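Local atomic coordinates of probable thioesterase (Thermus thermophilus, PDB entry 1Z54), a protein that probably hydrolyses fatty acyl-CoA thioesters, as a hotdog-fold member of the 4-hydroxybenzoyl-CoA thioesterase family. Residues 2-7 with 74-79; 55-60 with 106-111. All blocks are in the same frame, centred on the assembly; numbering follows the deposited sequence.

Contact 1 (2-7 with 74-79)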
loop_
_atom_site.group_PDB
_atom_site.type_symbol
_atom_site.label_atom_id
_atom_site.label_comp_id
_atom_site.label_asym_id
_atom_site.label_seq_id
_atom_site.Cartn_x
_atom_site.Cartn_y
_atom_site.Cartn_z
ATOM N N GLU A 2 -4.739 27.273 -1.658
ATOM C CA GLU A 2 -5.484 27.437 -2.901
ATOM C C GLU A 2 -6.623 26.424 -2.949
ATOM O O GLU A 2 -7.793 26.806 -2.935
ATOM C CB GLU A 2 -4.566 27.258 -4.111
ATOM C CG GLU A 2 -3.589 28.401 -4.329
ATOM C CD GLU A 2 -4.267 29.668 -4.816
ATOM O OE1 GLU A 2 -4.854 29.640 -5.920
ATOM O OE2 GLU A 2 -4.216 30.689 -4.101
ATOM N N SER A 3 -6.291 25.136 -2.999
ATOM C CA SER A 3 -7.328 24.107 -3.036
ATOM C C SER A 3 -7.248 23.233 -1.790
ATOM O O SER A 3 -6.180 23.065 -1.207
ATOM C CB SER A 3 -7.175 23.224 -4.276
ATOM O OG SER A 3 -6.118 22.287 -4.114
ATOM N N VAL A 4 -8.382 22.678 -1.383
ATOM C CA VAL A 4 -8.419 21.817 -0.212
ATOM C C VAL A 4 -9.031 20.464 -0.555
ATOM O O VAL A 4 -10.098 20.384 -1.162
ATOM C CB VAL A 4 -9.230 22.460 0.929
ATOM C CG1 VAL A 4 -9.202 21.560 2.157
ATOM C CG2 VAL A 4 -8.659 23.830 1.259
ATOM N N THR A 5 -8.347 19.399 -0.160
ATOM C CA THR A 5 -8.816 18.050 -0.432
ATOM C C THR A 5 -9.102 17.319 0.866
ATOM O O THR A 5 -8.209 17.141 1.693
ATOM C CB THR A 5 -7.756 17.244 -1.208
ATOM O OG1 THR A 5 -7.359 17.977 -2.373
ATOM C CG2 THR A 5 -8.317 15.887 -1.628
ATOM N N ARG A 6 -10.347 16.895 1.047
ATOM C CA ARG A 6 -10.716 16.164 2.251
ATOM C C ARG A 6 -10.449 14.670 2.040
ATOM O O ARG A 6 -10.826 14.098 1.017
ATOM C CB ARG A 6 -12.192 16.401 2.591
ATOM C CG ARG A 6 -12.491 17.828 3.037
ATOM C CD ARG A 6 -13.964 18.023 3.365
ATOM N NE ARG A 6 -14.402 17.114 4.421
ATOM C CZ ARG A 6 -15.617 17.124 4.964
ATOM N NH1 ARG A 6 -15.920 16.254 5.921
ATOM N NH2 ARG A 6 -16.531 18.001 4.553
ATOM N N ILE A 7 -9.789 14.043 3.007
ATOM C CA ILE A 7 -9.470 12.624 2.900
ATOM C C ILE A 7 -9.835 11.876 4.172
ATOM O O ILE A 7 -9.315 12.170 5.250
ATOM C CB ILE A 7 -7.959 12.418 2.608
ATOM C CG1 ILE A 7 -7.612 12.980 1.227
ATOM C CG2 ILE A 7 -7.603 10.941 2.676
ATOM C CD1 ILE A 7 -6.138 12.842 0.851
ATOM N N GLU A 74 -7.702 17.302 6.011
ATOM C CA GLU A 74 -7.778 18.277 4.938
ATOM C C GLU A 74 -6.374 18.570 4.455
ATOM O O GLU A 74 -5.471 18.841 5.254
ATOM C CB GLU A 74 -8.448 19.563 5.427
ATOM C CG GLU A 74 -9.944 19.419 5.640
ATOM C CD GLU A 74 -10.617 20.732 5.995
ATOM O OE1 GLU A 74 -11.865 20.777 5.976
ATOM O OE2 GLU A 74 -9.903 21.715 6.299
ATOM N N VAL A 75 -6.193 18.488 3.144
ATOM C CA VAL A 75 -4.901 18.746 2.543
ATOM C C VAL A 75 -4.995 19.976 1.670
ATOM O O VAL A 75 -5.726 20.001 0.679
ATOM C CB VAL A 75 -4.429 17.569 1.690
ATOM C CG1 VAL A 75 -3.024 17.847 1.174
ATOM C CG2 VAL A 75 -4.459 16.287 2.519
ATOM N N ARG A 76 -4.256 21.003 2.064
ATOM C CA ARG A 76 -4.236 22.261 1.342
ATOM C C ARG A 76 -3.033 22.262 0.418
ATOM O O ARG A 76 -1.904 22.060 0.859
ATOM C CB ARG A 76 -4.147 23.417 2.341
ATOM C CG ARG A 76 -5.329 23.453 3.307
ATOM C CD ARG A 76 -5.044 24.298 4.546
ATOM N NE ARG A 76 -4.722 25.683 4.217
ATOM C CZ ARG A 76 -4.517 26.636 5.127
ATOM N NH1 ARG A 76 -4.228 27.875 4.746
ATOM N NH2 ARG A 76 -4.604 26.351 6.420
ATOM N N THR A 77 -3.263 22.482 -0.869
ATOM C CA THR A 77 -2.147 22.495 -1.796
ATOM C C THR A 77 -2.124 23.690 -2.725
ATOM O O THR A 77 -3.160 24.202 -3.156
ATOM C CB THR A 77 -2.084 21.190 -2.648
ATOM O OG1 THR A 77 -1.845 21.516 -4.021
ATOM C CG2 THR A 77 -3.349 20.396 -2.528
ATOM N N ARG A 78 -0.920 24.151 -3.011
ATOM C CA ARG A 78 -0.767 25.265 -3.917
ATOM C C ARG A 78 0.480 25.039 -4.736
ATOM O O ARG A 78 1.362 24.268 -4.348
ATOM C CB ARG A 78 -0.673 26.581 -3.139
ATOM C CG ARG A 78 0.646 26.818 -2.437
ATOM C CD ARG A 78 0.667 28.220 -1.845
ATOM N NE ARG A 78 2.031 28.722 -1.706
ATOM C CZ ARG A 78 2.906 28.261 -0.823
ATOM N NH1 ARG A 78 2.561 27.287 0.010
ATOM N NH2 ARG A 78 4.132 28.764 -0.788
ATOM N N LEU A 79 0.538 25.687 -5.887
ATOM C CA LEU A 79 1.690 25.581 -6.759
ATOM C C LEU A 79 2.630 26.679 -6.282
ATOM O O LEU A 79 2.414 27.859 -6.571
ATOM C CB LEU A 79 1.272 25.815 -8.211
ATOM C CG LEU A 79 2.348 25.746 -9.294
ATOM C CD1 LEU A 79 3.034 24.391 -9.254
ATOM C CD2 LEU A 79 1.707 25.985 -10.661
#

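Contact 2 (55-60 with 106-111)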
loop_
_atom_site.group_PDB
_atom_site.type_symbol
_atom_site.label_atom_id
_atom_site.label_comp_id
_atom_site.label_asym_id
_atom_site.label_seq_id
_atom_site.Cartn_x
_atom_site.Cartn_y
_atom_site.Cartn_z
ATOM N N PRO A 55 6.380 13.450 -13.103
ATOM C CA PRO A 55 7.009 12.570 -12.114
ATOM C C PRO A 55 7.632 13.346 -10.951
ATOM O O PRO A 55 8.078 14.494 -11.111
ATOM C CB PRO A 55 8.047 11.814 -12.943
ATOM C CG PRO A 55 8.432 12.816 -13.981
ATOM C CD PRO A 55 7.090 13.383 -14.392
ATOM N N VAL A 56 7.644 12.706 -9.784
ATOM C CA VAL A 56 8.193 13.275 -8.562
ATOM C C VAL A 56 9.708 13.124 -8.548
ATOM O O VAL A 56 10.223 12.019 -8.702
ATOM C CB VAL A 56 7.625 12.547 -7.315
ATOM C CG1 VAL A 56 8.284 13.086 -6.039
ATOM C CG2 VAL A 56 6.111 12.707 -7.264
ATOM N N VAL A 57 10.427 14.231 -8.383
ATOM C CA VAL A 57 11.884 14.152 -8.327
ATOM C C VAL A 57 12.357 14.357 -6.898
ATOM O O VAL A 57 13.474 14.000 -6.549
ATOM C CB VAL A 57 12.560 15.176 -9.259
ATOM C CG1 VAL A 57 12.279 14.805 -10.699
ATOM C CG2 VAL A 57 12.064 16.574 -8.954
ATOM N N GLU A 58 11.501 14.945 -6.069
ATOM C CA GLU A 58 11.848 15.130 -4.662
ATOM C C GLU A 58 10.619 15.249 -3.778
ATOM O O GLU A 58 9.633 15.887 -4.141
ATOM C CB GLU A 58 12.735 16.358 -4.445
ATOM C CG GLU A 58 13.229 16.447 -3.004
ATOM C CD GLU A 58 13.986 17.721 -2.710
ATOM O OE1 GLU A 58 14.454 17.874 -1.559
ATOM O OE2 GLU A 58 14.109 18.566 -3.625
ATOM N N LEU A 59 10.694 14.626 -2.610
ATOM C CA LEU A 59 9.597 14.647 -1.652
ATOM C C LEU A 59 10.143 15.085 -0.300
ATOM O O LEU A 59 11.290 14.793 0.046
ATOM C CB LEU A 59 8.974 13.251 -1.528
ATOM C CG LEU A 59 8.023 12.993 -0.352
ATOM C CD1 LEU A 59 6.734 13.788 -0.538
ATOM C CD2 LEU A 59 7.710 11.498 -0.266
ATOM N N GLY A 60 9.317 15.793 0.458
ATOM C CA GLY A 60 9.724 16.245 1.770
ATOM C C GLY A 60 8.507 16.318 2.664
ATOM O O GLY A 60 7.495 16.906 2.288
ATOM N N ARG A 106 8.544 18.101 -5.565
ATOM C CA ARG A 106 9.174 18.765 -6.687
ATOM C C ARG A 106 8.959 17.845 -7.880
ATOM O O ARG A 106 9.148 16.633 -7.775
ATOM C CB ARG A 106 10.670 18.931 -6.411
ATOM C CG ARG A 106 11.426 19.729 -7.442
ATOM C CD ARG A 106 11.905 21.031 -6.830
ATOM N NE ARG A 106 12.672 20.801 -5.606
ATOM C CZ ARG A 106 13.002 21.760 -4.745
ATOM N NH1 ARG A 106 13.701 21.468 -3.654
ATOM N NH2 ARG A 106 12.632 23.016 -4.975
ATOM N N HIS A 107 8.554 18.411 -9.010
ATOM C CA HIS A 107 8.323 17.605 -10.201
ATOM C C HIS A 107 9.050 18.137 -11.424
ATOM O O HIS A 107 9.366 19.320 -11.521
ATOM C CB HIS A 107 6.835 17.570 -10.562
ATOM C CG HIS A 107 5.949 17.001 -9.503
ATOM N ND1 HIS A 107 5.636 17.682 -8.345
ATOM C CD2 HIS A 107 5.261 15.835 -9.452
ATOM C CE1 HIS A 107 4.791 16.962 -7.629
ATOM N NE2 HIS A 107 4.546 15.837 -8.279
ATOM N N LEU A 108 9.312 17.238 -12.362
ATOM C CA LEU A 108 9.902 17.607 -13.634
ATOM C C LEU A 108 8.758 17.244 -14.568
ATOM O O LEU A 108 7.778 16.626 -14.134
ATOM C CB LEU A 108 11.133 16.756 -13.962
ATOM C CG LEU A 108 12.463 17.167 -13.326
ATOM C CD1 LEU A 108 13.554 16.236 -13.846
ATOM C CD2 LEU A 108 12.802 18.621 -13.669
ATOM N N CYS A 109 8.853 17.631 -15.832
ATOM C CA CYS A 109 7.796 17.295 -16.770
ATOM C C CYS A 109 8.354 16.340 -17.802
ATOM O O CYS A 109 9.395 16.600 -18.405
ATOM C CB CYS A 109 7.243 18.546 -17.460
ATOM S SG CYS A 109 5.913 18.194 -18.658
ATOM N N GLN A 110 7.666 15.221 -17.990
ATOM C CA GLN A 110 8.107 14.226 -18.952
ATOM C C GLN A 110 7.094 14.097 -20.080
ATOM O O GLN A 110 5.899 13.929 -19.844
ATOM C CB GLN A 110 8.288 12.877 -18.258
ATOM C CG GLN A 110 8.898 11.789 -19.128
ATOM C CD GLN A 110 9.109 10.496 -18.360
ATOM O OE1 GLN A 110 9.762 10.481 -17.315
ATOM N NE2 GLN A 110 8.559 9.404 -18.876
ATOM N N VAL A 111 7.581 14.199 -21.307
ATOM C CA VAL A 111 6.725 14.069 -22.477
ATOM C C VAL A 111 7.368 13.062 -23.422
ATOM O O VAL A 111 8.432 13.313 -23.983
ATOM C CB VAL A 111 6.534 15.439 -23.190
ATOM C CG1 VAL A 111 7.857 16.128 -23.352
ATOM C CG2 VAL A 111 5.893 15.245 -24.549
#

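Contact 1 (2-7 with 74-79)
The carbonyl oxygen V75 O takes the amide T5 N at 2.8 Å and also receives a CA-H...O contact from V4 CA at 3.4 Å. The return bond, from V75 N to T5 O, is equally short at 2.8 Å, so T5 and V75 form a closed hydrogen-bonded pair. A second such pair joins S3 and T77: the bond from S3 N to T77 O is longer, 3.3 Å, but almost straight at 177°. With V4-R76 and R6-E74 as the non-hydrogen-bonded pairs between and beyond them, the register is regular antiparallel, and it fastens strand 3-8 as an outermost strand of the chain's hotdog sheet. On the face carrying T5, V75, S3 and T77 lies helix 24-39, where D35 hydrogen-bonds with T5 OG1 through OD2 and F36 meets both S3 and T77. The other face holds V4 between two neighbours. Its CG1, anti to the backbone N (chi1 -178°), reaches E74 CB at 3.9 Å, while CG2 lies alongside R76 CG. R6 runs beside E74 in the same direction, CG to CG at 4.0 Å, but their charged ends do not meet. R76, on the same face, sends NH2 to a salt bridge with E94 on strand 86-95.

Contact 2 (55-60 with 106-111)
V57 and E58 both face R106 across an antiparallel pairing, a classic beta bulge that shifts the register by one residue. R106 O accepts V57 N at 2.8 Å and, weakly, E58 N at 3.4 Å; R106 N returns a 2.8 Å bond to E58 O. On the far side of the non-hydrogen-bonded pair V56-H107, P55 O receives L108 N at 3.3 Å. The chain turns a corner at V57, at the bulge in strand 52-63 of the hotdog fold; from the bulge residue E58 onward, E58 and L59 pair antiparallel with a strand of the third subunit, continuing the sheet across the interface. E58 CG stands anti to the backbone N (chi1 -173°) and the chain is extended beyond it, which carries the carboxylate alongside R106. E58 OE2 meets R106 NH1 at 2.9 Å in a salt bridge, at the guanidinium edge and 2° from its plane, on the syn side but 33° out of the carboxylate plane; NE adds a weaker bond. With an alanine here in place of R106, the E58 carboxylate is likely to lose its charged mate and V57 CG2 the CG part of its packing. V57 CG1 turns to L108 CG at 3.5 Å. On the face opposite to E58 and R106, V56 CG2 approaches H107 NE2 obliquely at 3.6 Å.

In the fold
Contact 1 and contact 2 lie at the two margins of one antiparallel sheet, whose strand order is 3-8, 72-82, 86-95, 98-111, 52-63. Their centres are 19 Å apart, on opposite sides of the chain's centre, and their nearest atoms, about 7 Å apart, do not touch. Along the chain the segments alternate: 2-7, 55-60, 74-79, 106-111, so the two pairings interlock in sequence. Strand 86-95 separates the inner partners, and F89 on it meets T77 of contact 1 and H107 of contact 2. Helix 24-39 also reaches both contacts. In the tetramer, contact 1 touches the second subunit only lightly, through I7 on R10 of that chain, while the third lies along much of contact 2.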